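Local coordinates for protein probable thiosulfate sulfurtransferase (Thermus thermophilus, PDB 2EG4) that probably transfers sulfur from thiosulfate to an acceptor such as cyanide, as rhodaneses do, and binds a zinc ion, at residues W121-T124 and A125-A129; H219-Q223 and E224-T228. One frame throughout, in Å; residues are numbered along the deposited sequence.

Overall arrangement
Both contacts lie in the second of two rhodanese-like domains, each with a four-stranded parallel sheet, and on the same side of the chain's centre. Contact 1 comes first along the chain, where the loop after strand 89-92 turns into helix 125-129; contact 2 is the C-terminal end of helix 217-223 and the tail beyond it. One caps a helix start and the other a helix end. Their centres are about 13 Å apart, and the two helices touch: Ala125 packs on Glu220 and Ala129 on Trp221. The segment 219-223 also carries His219, so contact 1 packs against the helix that supplies a zinc ligand.

Contact 1: W121-T124 and A125-A129; sequences WLLT and ADEAA
Glu127 folds its side chain back over Thr124, the CG of the glutamate lying 3.3 Å from the threonine OG1. The two form a capping box at the start of helix 125-129. Thr124 sits at the N-cap, where a short hydroxyl suits the unpaired N-H groups of a first helical turn: OG1 accepts from Glu127 N at 3.2 Å. The threonine torsion places it there, with OG1 between the backbone N and the carbonyl carbon (chi1 55°). In return Glu127 OE1 accepts a hydrogen bond from Thr124 N at 2.8 Å, with an N-H...O angle of 155°. The donor comes to the anti side of the carboxylate, 35° out of its plane, and the glutamate chain, extended beyond CG, is long enough to make this return bond. Behind the box, Ala128 N donates to Thr124 O at 2.8 Å, which starts the helical pattern of bonds.

The carboxylate is held from several directions. A water lies within hydrogen-bonding distance of both Glu127 OE1 and Leu122 O, Arg212 forms a salt bridge with OE1 and also bonds Leu122 O, and Arg119 pairs with OE2. These arginines and the main-chain N-H would probably favour the charged form of Glu127. Asp126, on the exposed side, forms a salt bridge with Arg130.

Leu123 supplies the apolar part: its CD2 lies 3.8 Å from Glu127 CB, against the aliphatic base of the acid, while Leu123 CD1 lies 4.4 Å from Ala128 CB, a looser apolar contact. Small alanines suit the inner side of this short helix, because Ala125 and Ala128 both rest on Tyr214. Trp121 and Leu123 make backbone hydrogen bonds to Asn213 at the end of strand 210-213, and the short helix rests on helix 217-223.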
loop_
_atom_site.group_PDB
_atom_site.type_symbol
_atom_site.label_atom_id
_atom_site.label_comp_id
_atom_site.label_asym_id
_atom_site.label_seq_id
_atom_site.Cartn_x
_atom_site.Cartn_y
_atom_site.Cartn_z
ATOM N N TRP A 121 1.714 9.721 -5.536
ATOM C CA TRP A 121 0.978 8.653 -4.857
ATOM C C TRP A 121 1.066 8.756 -3.337
ATOM O O TRP A 121 0.281 8.171 -2.597
ATOM C CB TRP A 121 1.585 7.303 -5.238
ATOM C CG TRP A 121 1.069 6.711 -6.502
ATOM C CD1 TRP A 121 0.597 7.380 -7.596
ATOM C CD2 TRP A 121 0.956 5.311 -6.799
ATOM N NE1 TRP A 121 0.189 6.476 -8.560
ATOM C CE2 TRP A 121 0.399 5.202 -8.095
ATOM C CE3 TRP A 121 1.275 4.138 -6.094
ATOM C CZ2 TRP A 121 0.147 3.963 -8.704
ATOM C CZ3 TRP A 121 1.031 2.909 -6.689
ATOM C CH2 TRP A 121 0.468 2.829 -7.989
ATOM N N LEU A 122 2.048 9.511 -2.885
ATOM C CA LEU A 122 2.353 9.599 -1.475
ATOM C C LEU A 122 2.041 10.882 -0.726
ATOM O O LEU A 122 1.967 11.948 -1.313
ATOM C CB LEU A 122 3.859 9.335 -1.345
ATOM C CG LEU A 122 4.610 9.456 -0.026
ATOM C CD1 LEU A 122 4.280 8.261 0.842
ATOM C CD2 LEU A 122 6.121 9.532 -0.305
ATOM N N LEU A 123 1.860 10.733 0.578
ATOM C CA LEU A 123 1.743 11.858 1.498
ATOM C C LEU A 123 2.859 11.685 2.551
ATOM O O LEU A 123 2.973 10.637 3.184
ATOM C CB LEU A 123 0.426 11.851 2.268
ATOM C CG LEU A 123 -0.823 12.287 1.526
ATOM C CD1 LEU A 123 -1.997 12.160 2.486
ATOM C CD2 LEU A 123 -0.669 13.716 1.024
ATOM N N THR A 124 3.671 12.715 2.746
ATOM C CA THR A 124 4.676 12.679 3.794
ATOM C C THR A 124 3.888 13.239 4.986
ATOM O O THR A 124 2.759 13.719 4.796
ATOM C CB THR A 124 5.827 13.653 3.511
ATOM O OG1 THR A 124 5.278 14.960 3.304
ATOM C CG2 THR A 124 6.616 13.234 2.264
ATOM N N ALA A 125 4.474 13.216 6.180
ATOM C CA ALA A 125 3.802 13.729 7.380
ATOM C C ALA A 125 3.437 15.183 7.184
ATOM O O ALA A 125 2.337 15.609 7.526
ATOM C CB ALA A 125 4.691 13.603 8.601
ATOM N N ASP A 126 4.370 15.950 6.644
ATOM C CA ASP A 126 4.091 17.365 6.410
ATOM C C ASP A 126 2.925 17.582 5.456
ATOM O O ASP A 126 2.099 18.490 5.648
ATOM C CB ASP A 126 5.341 18.045 5.872
ATOM C CG ASP A 126 6.187 18.605 6.974
ATOM O OD1 ASP A 126 6.085 19.829 7.218
ATOM O OD2 ASP A 126 6.921 17.817 7.612
ATOM N N GLU A 127 2.838 16.743 4.429
ATOM C CA GLU A 127 1.760 16.875 3.463
ATOM C C GLU A 127 0.450 16.426 4.100
ATOM O O GLU A 127 -0.596 17.028 3.870
ATOM C CB GLU A 127 2.070 16.060 2.205
ATOM C CG GLU A 127 3.232 16.666 1.406
ATOM C CD GLU A 127 3.855 15.699 0.418
ATOM O OE1 GLU A 127 3.600 14.480 0.530
ATOM O OE2 GLU A 127 4.617 16.163 -0.450
ATOM N N ALA A 128 0.509 15.387 4.923
ATOM C CA ALA A 128 -0.700 14.904 5.584
ATOM C C ALA A 128 -1.230 15.971 6.540
ATOM O O ALA A 128 -2.443 16.207 6.599
ATOM C CB ALA A 128 -0.412 13.611 6.346
ATOM N N ALA A 129 -0.316 16.617 7.264
ATOM C CA ALA A 129 -0.659 17.652 8.240
ATOM C C ALA A 129 -1.399 18.836 7.630
ATOM O O ALA A 129 -2.148 19.530 8.318
ATOM C CB ALA A 129 0.604 18.156 8.903
HETATM O O HOH W 1 4.655 13.052 -1.620
#

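Contact 2: H219-Q223 and E224-T228. With ZN (zinc ion), chain C.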
loop_
_atom_site.group_PDB
_atom_site.type_symbol
_atom_site.label_atom_id
_atom_site.label_comp_id
_atom_site.label_asym_id
_atom_site.label_seq_id
_atom_site.Cartn_x
_atom_site.Cartn_y
_atom_site.Cartn_z
ATOM N N HIS A 219 2.163 5.588 13.057
ATOM C CA HIS A 219 3.411 5.236 13.726
ATOM C C HIS A 219 4.407 6.390 13.578
ATOM O O HIS A 219 4.963 6.873 14.570
ATOM C CB HIS A 219 4.008 3.942 13.145
ATOM C CG HIS A 219 5.191 3.435 13.910
ATOM N ND1 HIS A 219 5.070 2.592 14.994
ATOM C CD2 HIS A 219 6.515 3.687 13.775
ATOM C CE1 HIS A 219 6.268 2.346 15.495
ATOM N NE2 HIS A 219 7.161 2.999 14.775
ATOM N N GLU A 220 4.618 6.864 12.352
ATOM C CA GLU A 220 5.558 7.957 12.164
ATOM C C GLU A 220 5.077 9.216 12.865
ATOM O O GLU A 220 5.848 9.893 13.530
ATOM C CB GLU A 220 5.748 8.274 10.691
ATOM C CG GLU A 220 6.676 9.451 10.500
ATOM C CD GLU A 220 6.742 9.910 9.079
ATOM O OE1 GLU A 220 5.670 10.018 8.434
ATOM O OE2 GLU A 220 7.866 10.188 8.603
ATOM N N TRP A 221 3.788 9.510 12.727
ATOM C CA TRP A 221 3.212 10.716 13.319
ATOM C C TRP A 221 3.518 10.800 14.808
ATOM O O TRP A 221 3.900 11.856 15.314
ATOM C CB TRP A 221 1.692 10.749 13.064
ATOM C CG TRP A 221 1.014 12.059 13.456
ATOM C CD1 TRP A 221 0.492 12.391 14.678
ATOM C CD2 TRP A 221 0.790 13.195 12.603
ATOM N NE1 TRP A 221 -0.046 13.671 14.637
ATOM C CE2 TRP A 221 0.126 14.184 13.378
ATOM C CE3 TRP A 221 1.083 13.473 11.265
ATOM C CZ2 TRP A 221 -0.246 15.432 12.848
ATOM C CZ3 TRP A 221 0.712 14.709 10.733
ATOM C CH2 TRP A 221 0.051 15.673 11.526
ATOM N N LEU A 222 3.373 9.685 15.510
ATOM C CA LEU A 222 3.655 9.668 16.944
ATOM C C LEU A 222 5.158 9.714 17.238
ATOM O O LEU A 222 5.583 10.383 18.171
ATOM C CB LEU A 222 3.037 8.427 17.593
ATOM C CG LEU A 222 1.500 8.443 17.673
ATOM C CD1 LEU A 222 0.986 7.112 18.208
ATOM C CD2 LEU A 222 1.045 9.604 18.582
ATOM N N GLN A 223 5.966 9.018 16.445
ATOM C CA GLN A 223 7.411 9.057 16.687
ATOM C C GLN A 223 7.927 10.491 16.576
ATOM O O GLN A 223 8.828 10.903 17.306
ATOM C CB GLN A 223 8.143 8.150 15.694
ATOM C CG GLN A 223 7.983 6.665 16.008
ATOM C CD GLN A 223 8.387 6.333 17.448
ATOM O OE1 GLN A 223 9.462 6.732 17.911
ATOM N NE2 GLN A 223 7.532 5.597 18.156
ATOM N N GLU A 224 7.333 11.261 15.669
ATOM C CA GLU A 224 7.728 12.648 15.444
ATOM C C GLU A 224 7.235 13.610 16.528
ATOM O O GLU A 224 7.689 14.743 16.601
ATOM C CB GLU A 224 7.208 13.119 14.085
ATOM C CG GLU A 224 7.968 12.543 12.885
ATOM C CD GLU A 224 9.365 13.124 12.791
ATOM O OE1 GLU A 224 9.503 14.356 12.914
ATOM O OE2 GLU A 224 10.325 12.359 12.583
ATOM N N GLY A 225 6.294 13.161 17.354
ATOM C CA GLY A 225 5.780 14.011 18.415
ATOM C C GLY A 225 4.769 15.058 17.967
ATOM O O GLY A 225 4.556 16.072 18.642
ATOM N N LEU A 226 4.150 14.817 16.821
ATOM C CA LEU A 226 3.158 15.741 16.270
ATOM C C LEU A 226 1.865 15.648 17.082
ATOM O O LEU A 226 1.592 14.626 17.709
ATOM C CB LEU A 226 2.917 15.393 14.802
ATOM C CG LEU A 226 4.208 15.646 14.017
ATOM C CD1 LEU A 226 4.158 14.948 12.663
ATOM C CD2 LEU A 226 4.385 17.143 13.828
ATOM N N PRO A 227 1.054 16.719 17.069
ATOM C CA PRO A 227 -0.218 16.797 17.804
ATOM C C PRO A 227 -1.213 15.689 17.477
ATOM O O PRO A 227 -1.378 15.307 16.317
ATOM C CB PRO A 227 -0.762 18.175 17.417
ATOM C CG PRO A 227 0.448 18.946 16.958
ATOM C CD PRO A 227 1.239 17.903 16.218
ATOM N N THR A 228 -1.879 15.163 18.499
ATOM C CA THR A 228 -2.872 14.121 18.269
ATOM C C THR A 228 -4.094 14.287 19.156
ATOM O O THR A 228 -4.041 14.965 20.181
ATOM C CB THR A 228 -2.296 12.699 18.495
ATOM O OG1 THR A 228 -1.999 12.502 19.885
ATOM C CG2 THR A 228 -1.014 12.514 17.677
HETATM ZN ZN ZN C . 3.345 1.792 15.964
#
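Trp221 NE1 donates to Pro227 O at 2.7 Å, tying the end of helix 217-223 to the tail that follows its Schellman motif. The oxygen lies almost in the indole plane, 2° out of it, whereas the donor stands above the carbonyl plane. Tryptophan suits this place because one ring offers both an N-H at its edge and a broad apolar face. Over that face sits Leu226 CB, 3.5 Å from the centroid of the five-membered ring in a CH-pi contact, and Leu226 CD1 lies over the six-membered ring. The indole reaches the tail with CG trans to the backbone N (chi1 -171°).

At the turn itself, Glu224 N makes a regular helical bond to Glu220 O at 2.9 Å. Gly225 then takes a positive phi of 78°, a conformation that favours glycine, and its N bonds Leu222 O; Leu226 N returns weakly to Trp221 O. Glu220 and Glu224 run side by side, but their acids have separate partners: Tyr214 and Leu38 N for Glu220, and Arg37 for Glu224.

One turn back, His219 ND1 binds the zinc ion at 2.1 Å, with Cys151, Cys152 and His192 completing the site. The methyl of Thr228 ends the wrapping: its CG2 meets the indole edge 3.4 Å from Trp221 CD1 and also touches Leu222 CD2.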